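Local atomic coordinates of non-toxic crystal protein (Bacillus thuringiensis, PDB entry 2D42), a protein that forms parasporal inclusions and closely resembles aerolysin-type beta-pore-forming toxins in structure, although it is itself non-toxic. Residues V53-T67 with V146-Q160. Residues are numbered along the deposited sequence; the frame is centred on the assembly and turned at random.
Sequences VNHIVLDRRIITNTT and VPPFHRATGVYTLEQ
A classic beta bulge sets L58 and D59 together opposite Y156, interrupting the otherwise regular antiparallel pairing of strand 54-65 with the start of the long strand 150-185, at one end of this elongated protein of the aerolysin/ETX clan. Y156 O accepts from two backbone donors: L58 N at 2.7 Å but bent (136°), and D59 N, longer at 3.3 Å yet straighter (157°), in the carbonyl plane and on a lone pair. In the bulge the L58 side chain points in toward the partner strand, where its CD1 lies 3.5 Å from L158 CB. Y156 CG, anti to the backbone N, carries the ring beside L58 CD1, on the face shared with L158 and Q160, all three buried; F77 stacks on the ring and D140 bonds its hydroxyl. Toward Q160, I56 CD1 packs on its amide end, 3.3 Å from OE1; in the other direction I63 reaches V146 and F75.

The face bearing V57, R60, I62 and T64, all exposed, is much looser. V57 CG1 touches V155 CG1, the bent R60 chain passes T153 CG2, and a water joins T64 OG1 to R151 NE. R151 also forms a salt bridge with E243. At the H55 end the same face is closer packed: the H55 ring and E159 carboxylate lie side by side, planes 51° apart, CE1 3.1 Å from OE2, while Q235 bonds E159 OE1.

Buried N65 ties down the type II turn from P147 to H150: its N donates to H150 O (2.9 Å), and ND2 grips V146 O (3.1 Å) just ahead of the turn, also bonding N69 O. N65 OD1 closes an Asx turn by accepting T67 N, and takes the T67 hydroxyl in its carbonyl plane, on a lone pair. T67 O, in turn, sits 3.4 Å above one face of the F149 ring, offset toward its rim near CD2.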
loop_
_atom_site.group_PDB
_atom_site.type_symbol
_atom_site.label_atom_id
_atom_site.label_comp_id
_atom_site.label_asym_id
_atom_site.label_seq_id
_atom_site.Cartn_x
_atom_site.Cartn_y
_atom_site.Cartn_z
ATOM N N VAL A 53 -18.956 10.492 1.728
ATOM C CA VAL A 53 -19.175 9.060 1.837
ATOM C C VAL A 53 -20.432 8.732 1.055
ATOM O O VAL A 53 -21.230 9.627 0.768
ATOM C CB VAL A 53 -19.384 8.625 3.306
ATOM C CG1 VAL A 53 -18.182 9.036 4.142
ATOM C CG2 VAL A 53 -20.663 9.238 3.859
ATOM N N ASN A 54 -20.584 7.464 0.678
ATOM C CA ASN A 54 -21.771 7.014 -0.034
ATOM C C ASN A 54 -22.505 6.074 0.903
ATOM O O ASN A 54 -21.877 5.307 1.628
ATOM C CB ASN A 54 -21.424 6.238 -1.310
ATOM C CG ASN A 54 -20.868 7.121 -2.408
ATOM O OD1 ASN A 54 -21.146 8.315 -2.464
ATOM N ND2 ASN A 54 -20.101 6.525 -3.305
ATOM N N HIS A 55 -23.827 6.146 0.889
ATOM C CA HIS A 55 -24.660 5.289 1.722
ATOM C C HIS A 55 -25.186 4.174 0.831
ATOM O O HIS A 55 -26.050 4.396 -0.014
ATOM C CB HIS A 55 -25.816 6.094 2.318
ATOM C CG HIS A 55 -25.510 6.698 3.654
ATOM N ND1 HIS A 55 -24.322 7.342 3.928
ATOM C CD2 HIS A 55 -26.238 6.750 4.795
ATOM C CE1 HIS A 55 -24.330 7.761 5.181
ATOM N NE2 HIS A 55 -25.482 7.415 5.729
ATOM N N ILE A 56 -24.638 2.981 1.029
ATOM C CA ILE A 56 -24.992 1.804 0.252
ATOM C C ILE A 56 -25.996 0.895 0.962
ATOM O O ILE A 56 -25.767 0.468 2.095
ATOM C CB ILE A 56 -23.731 0.970 -0.044
ATOM C CG1 ILE A 56 -22.703 1.838 -0.767
ATOM C CG2 ILE A 56 -24.086 -0.257 -0.874
ATOM C CD1 ILE A 56 -21.371 1.160 -0.953
ATOM N N VAL A 57 -27.106 0.605 0.293
ATOM C CA VAL A 57 -28.110 -0.287 0.858
ATOM C C VAL A 57 -27.633 -1.716 0.613
ATOM O O VAL A 57 -27.667 -2.210 -0.514
ATOM C CB VAL A 57 -29.482 -0.082 0.196
ATOM C CG1 VAL A 57 -30.470 -1.157 0.674
ATOM C CG2 VAL A 57 -30.009 1.302 0.545
ATOM N N LEU A 58 -27.160 -2.364 1.673
ATOM C CA LEU A 58 -26.658 -3.733 1.590
ATOM C C LEU A 58 -27.777 -4.762 1.541
ATOM O O LEU A 58 -27.650 -5.800 0.887
ATOM C CB LEU A 58 -25.761 -4.038 2.800
ATOM C CG LEU A 58 -24.439 -3.271 2.944
ATOM C CD1 LEU A 58 -23.782 -3.624 4.274
ATOM C CD2 LEU A 58 -23.518 -3.617 1.785
ATOM N N ASP A 59 -28.884 -4.475 2.225
ATOM C CA ASP A 59 -29.992 -5.424 2.269
ATOM C C ASP A 59 -31.258 -4.725 2.762
ATOM O O ASP A 59 -31.204 -3.635 3.328
ATOM C CB ASP A 59 -29.629 -6.554 3.245
ATOM C CG ASP A 59 -30.236 -7.898 2.874
ATOM O OD1 ASP A 59 -31.247 -7.957 2.131
ATOM O OD2 ASP A 59 -29.687 -8.913 3.365
ATOM N N ARG A 60 -32.393 -5.374 2.551
ATOM C CA ARG A 60 -33.685 -4.857 2.984
ATOM C C ARG A 60 -34.570 -6.068 3.206
ATOM O O ARG A 60 -34.712 -6.893 2.316
ATOM C CB ARG A 60 -34.318 -3.962 1.906
ATOM C CG ARG A 60 -35.768 -3.580 2.221
ATOM C CD ARG A 60 -36.469 -2.830 1.074
ATOM N NE ARG A 60 -37.510 -3.642 0.436
ATOM C CZ ARG A 60 -38.794 -3.298 0.354
ATOM N NH1 ARG A 60 -39.217 -2.149 0.871
ATOM N NH2 ARG A 60 -39.660 -4.105 -0.252
ATOM N N ARG A 61 -35.154 -6.182 4.394
ATOM C CA ARG A 61 -36.035 -7.311 4.698
ATOM C C ARG A 61 -37.314 -6.823 5.343
ATOM O O ARG A 61 -37.370 -5.718 5.886
ATOM C CB ARG A 61 -35.343 -8.312 5.631
ATOM C CG ARG A 61 -34.213 -9.052 4.978
ATOM C CD ARG A 61 -34.742 -9.899 3.829
ATOM N NE ARG A 61 -33.727 -10.107 2.812
ATOM C CZ ARG A 61 -33.980 -10.542 1.581
ATOM N NH1 ARG A 61 -35.222 -10.822 1.206
ATOM N NH2 ARG A 61 -32.985 -10.691 0.720
ATOM N N ILE A 62 -38.332 -7.671 5.311
ATOM C CA ILE A 62 -39.620 -7.307 5.856
ATOM C C ILE A 62 -40.210 -8.320 6.818
ATOM O O ILE A 62 -40.175 -9.519 6.569
ATOM C CB ILE A 62 -40.634 -7.091 4.708
ATOM C CG1 ILE A 62 -40.145 -5.948 3.809
ATOM C CG2 ILE A 62 -42.027 -6.814 5.280
ATOM C CD1 ILE A 62 -40.965 -5.729 2.568
ATOM N N ILE A 63 -40.741 -7.829 7.932
ATOM C CA ILE A 63 -41.410 -8.693 8.892
ATOM C C ILE A 63 -42.817 -8.127 8.987
ATOM O O ILE A 63 -43.012 -7.000 9.435
ATOM C CB ILE A 63 -40.738 -8.663 10.272
ATOM C CG1 ILE A 63 -39.329 -9.259 10.164
ATOM C CG2 ILE A 63 -41.594 -9.426 11.274
ATOM C CD1 ILE A 63 -38.563 -9.295 11.482
ATOM N N THR A 64 -43.794 -8.898 8.534
ATOM C CA THR A 64 -45.173 -8.441 8.551
ATOM C C THR A 64 -46.006 -9.094 9.641
ATOM O O THR A 64 -46.003 -10.314 9.784
ATOM C CB THR A 64 -45.856 -8.723 7.218
ATOM O OG1 THR A 64 -45.077 -8.168 6.155
ATOM C CG2 THR A 64 -47.256 -8.116 7.202
ATOM N N ASN A 65 -46.722 -8.281 10.408
ATOM C CA ASN A 65 -47.579 -8.822 11.458
ATOM C C ASN A 65 -49.030 -8.667 11.035
ATOM O O ASN A 65 -49.597 -7.572 11.097
ATOM C CB ASN A 65 -47.350 -8.100 12.783
ATOM C CG ASN A 65 -48.301 -8.576 13.871
ATOM O OD1 ASN A 65 -49.065 -9.517 13.668
ATOM N ND2 ASN A 65 -48.256 -7.927 15.024
ATOM N N THR A 66 -49.629 -9.762 10.585
ATOM C CA THR A 66 -51.016 -9.724 10.158
ATOM C C THR A 66 -51.950 -10.147 11.289
ATOM O O THR A 66 -53.092 -10.517 11.048
ATOM C CB THR A 66 -51.245 -10.639 8.942
ATOM O OG1 THR A 66 -51.067 -12.005 9.331
ATOM C CG2 THR A 66 -50.249 -10.302 7.829
ATOM N N THR A 67 -51.463 -10.089 12.521
ATOM C CA THR A 67 -52.274 -10.484 13.665
ATOM C C THR A 67 -52.805 -9.296 14.452
ATOM O O THR A 67 -52.481 -8.141 14.166
ATOM C CB THR A 67 -51.492 -11.364 14.652
ATOM O OG1 THR A 67 -50.577 -10.551 15.396
ATOM C CG2 THR A 67 -50.723 -12.448 13.911
ATOM N N VAL A 146 -43.287 -5.156 16.467
ATOM C CA VAL A 146 -44.200 -4.891 15.373
ATOM C C VAL A 146 -45.634 -4.907 15.858
ATOM O O VAL A 146 -46.172 -5.959 16.208
ATOM C CB VAL A 146 -44.061 -5.926 14.251
ATOM C CG1 VAL A 146 -44.890 -5.487 13.062
ATOM C CG2 VAL A 146 -42.592 -6.087 13.872
ATOM N N PRO A 147 -46.272 -3.732 15.879
ATOM C CA PRO A 147 -47.658 -3.574 16.323
ATOM C C PRO A 147 -48.627 -4.362 15.455
ATOM O O PRO A 147 -48.344 -4.653 14.294
ATOM C CB PRO A 147 -47.891 -2.070 16.203
ATOM C CG PRO A 147 -46.502 -1.495 16.379
ATOM C CD PRO A 147 -45.682 -2.428 15.541
ATOM N N PRO A 148 -49.795 -4.712 16.012
ATOM C CA PRO A 148 -50.799 -5.466 15.262
ATOM C C PRO A 148 -51.094 -4.811 13.915
ATOM O O PRO A 148 -51.139 -3.587 13.806
ATOM C CB PRO A 148 -52.008 -5.435 16.194
ATOM C CG PRO A 148 -51.363 -5.478 17.546
ATOM C CD PRO A 148 -50.241 -4.476 17.398
ATOM N N PHE A 149 -51.278 -5.632 12.890
ATOM C CA PHE A 149 -51.588 -5.140 11.555
ATOM C C PHE A 149 -50.624 -4.071 11.026
ATOM O O PHE A 149 -51.038 -3.096 10.392
ATOM C CB PHE A 149 -53.025 -4.625 11.539
ATOM C CG PHE A 149 -54.045 -5.676 11.900
ATOM C CD1 PHE A 149 -54.407 -6.664 10.983
ATOM C CD2 PHE A 149 -54.639 -5.688 13.161
ATOM C CE1 PHE A 149 -55.344 -7.643 11.318
ATOM C CE2 PHE A 149 -55.577 -6.666 13.504
ATOM C CZ PHE A 149 -55.929 -7.642 12.582
ATOM N N HIS A 150 -49.337 -4.283 11.281
ATOM C CA HIS A 150 -48.268 -3.391 10.835
ATOM C C HIS A 150 -47.171 -4.222 10.162
ATOM O O HIS A 150 -47.115 -5.444 10.319
ATOM C CB HIS A 150 -47.631 -2.667 12.026
ATOM C CG HIS A 150 -48.370 -1.446 12.475
ATOM N ND1 HIS A 150 -49.654 -1.488 12.975
ATOM C CD2 HIS A 150 -47.991 -0.146 12.520
ATOM C CE1 HIS A 150 -50.034 -0.267 13.308
ATOM N NE2 HIS A 150 -49.042 0.565 13.042
ATOM N N ARG A 151 -46.303 -3.560 9.409
ATOM C CA ARG A 151 -45.192 -4.252 8.775
ATOM C C ARG A 151 -43.941 -3.469 9.149
ATOM O O ARG A 151 -43.985 -2.235 9.269
ATOM C CB ARG A 151 -45.335 -4.286 7.247
ATOM C CG ARG A 151 -44.958 -2.991 6.549
ATOM C CD ARG A 151 -44.641 -3.211 5.067
ATOM N NE ARG A 151 -45.796 -3.697 4.328
ATOM C CZ ARG A 151 -46.913 -2.998 4.150
ATOM N NH1 ARG A 151 -47.023 -1.777 4.657
ATOM N NH2 ARG A 151 -47.929 -3.525 3.478
ATOM N N ALA A 152 -42.841 -4.184 9.358
ATOM C CA ALA A 152 -41.575 -3.550 9.691
ATOM C C ALA A 152 -40.615 -3.796 8.540
ATOM O O ALA A 152 -40.405 -4.936 8.118
ATOM C CB ALA A 152 -41.001 -4.129 10.982
ATOM N N THR A 153 -40.038 -2.724 8.021
ATOM C CA THR A 153 -39.094 -2.852 6.928
ATOM C C THR A 153 -37.724 -2.444 7.418
ATOM O O THR A 153 -37.486 -1.278 7.730
ATOM C CB THR A 153 -39.507 -1.978 5.742
ATOM O OG1 THR A 153 -40.791 -2.406 5.283
ATOM C CG2 THR A 153 -38.505 -2.101 4.606
ATOM N N GLY A 154 -36.839 -3.427 7.532
ATOM C CA GLY A 154 -35.490 -3.153 7.980
ATOM C C GLY A 154 -34.528 -3.021 6.809
ATOM O O GLY A 154 -34.390 -3.941 6.008
ATOM N N VAL A 155 -33.856 -1.876 6.728
ATOM C CA VAL A 155 -32.896 -1.594 5.661
ATOM C C VAL A 155 -31.501 -1.522 6.273
ATOM O O VAL A 155 -31.267 -0.759 7.211
ATOM C CB VAL A 155 -33.220 -0.237 4.965
ATOM C CG1 VAL A 155 -32.131 0.118 3.972
ATOM C CG2 VAL A 155 -34.571 -0.330 4.248
ATOM N N TYR A 156 -30.599 -2.344 5.744
ATOM C CA TYR A 156 -29.205 -2.432 6.196
ATOM C C TYR A 156 -28.362 -1.560 5.273
ATOM O O TYR A 156 -28.275 -1.819 4.068
ATOM C CB TYR A 156 -28.744 -3.898 6.128
ATOM C CG TYR A 156 -27.453 -4.211 6.859
ATOM C CD1 TYR A 156 -27.120 -3.564 8.053
ATOM C CD2 TYR A 156 -26.596 -5.204 6.390
ATOM C CE1 TYR A 156 -25.955 -3.909 8.761
ATOM C CE2 TYR A 156 -25.438 -5.558 7.086
ATOM C CZ TYR A 156 -25.125 -4.913 8.270
ATOM O OH TYR A 156 -24.009 -5.310 8.985
ATOM N N THR A 157 -27.767 -0.515 5.841
ATOM C CA THR A 157 -26.959 0.434 5.086
ATOM C C THR A 157 -25.493 0.470 5.483
ATOM O O THR A 157 -25.151 0.409 6.668
ATOM C CB THR A 157 -27.521 1.863 5.251
ATOM O OG1 THR A 157 -28.845 1.906 4.720
ATOM C CG2 THR A 157 -26.650 2.884 4.529
ATOM N N LEU A 158 -24.631 0.566 4.477
ATOM C CA LEU A 158 -23.201 0.657 4.709
ATOM C C LEU A 158 -22.723 2.042 4.316
ATOM O O LEU A 158 -23.028 2.535 3.225
ATOM C CB LEU A 158 -22.426 -0.370 3.882
ATOM C CG LEU A 158 -20.901 -0.171 3.874
ATOM C CD1 LEU A 158 -20.339 -0.430 5.266
ATOM C CD2 LEU A 158 -20.248 -1.102 2.865
ATOM N N GLU A 159 -21.981 2.676 5.214
ATOM C CA GLU A 159 -21.418 3.979 4.925
ATOM C C GLU A 159 -20.025 3.676 4.374
ATOM O O GLU A 159 -19.155 3.189 5.101
ATOM C CB GLU A 159 -21.324 4.804 6.198
ATOM C CG GLU A 159 -20.860 6.212 5.983
ATOM C CD GLU A 159 -21.055 7.047 7.226
ATOM O OE1 GLU A 159 -20.162 7.036 8.101
ATOM O OE2 GLU A 159 -22.121 7.693 7.336
ATOM N N GLN A 160 -19.833 3.943 3.086
ATOM C CA GLN A 160 -18.568 3.682 2.423
ATOM C C GLN A 160 -17.761 4.941 2.153
ATOM O O GLN A 160 -18.240 5.871 1.502
ATOM C CB GLN A 160 -18.805 2.956 1.098
ATOM C CG GLN A 160 -17.519 2.532 0.396
ATOM C CD GLN A 160 -17.779 1.839 -0.923
ATOM O OE1 GLN A 160 -18.423 2.401 -1.807
ATOM N NE2 GLN A 160 -17.276 0.610 -1.068
HETATM O O HOH W 1 -45.914 -6.641 4.201
#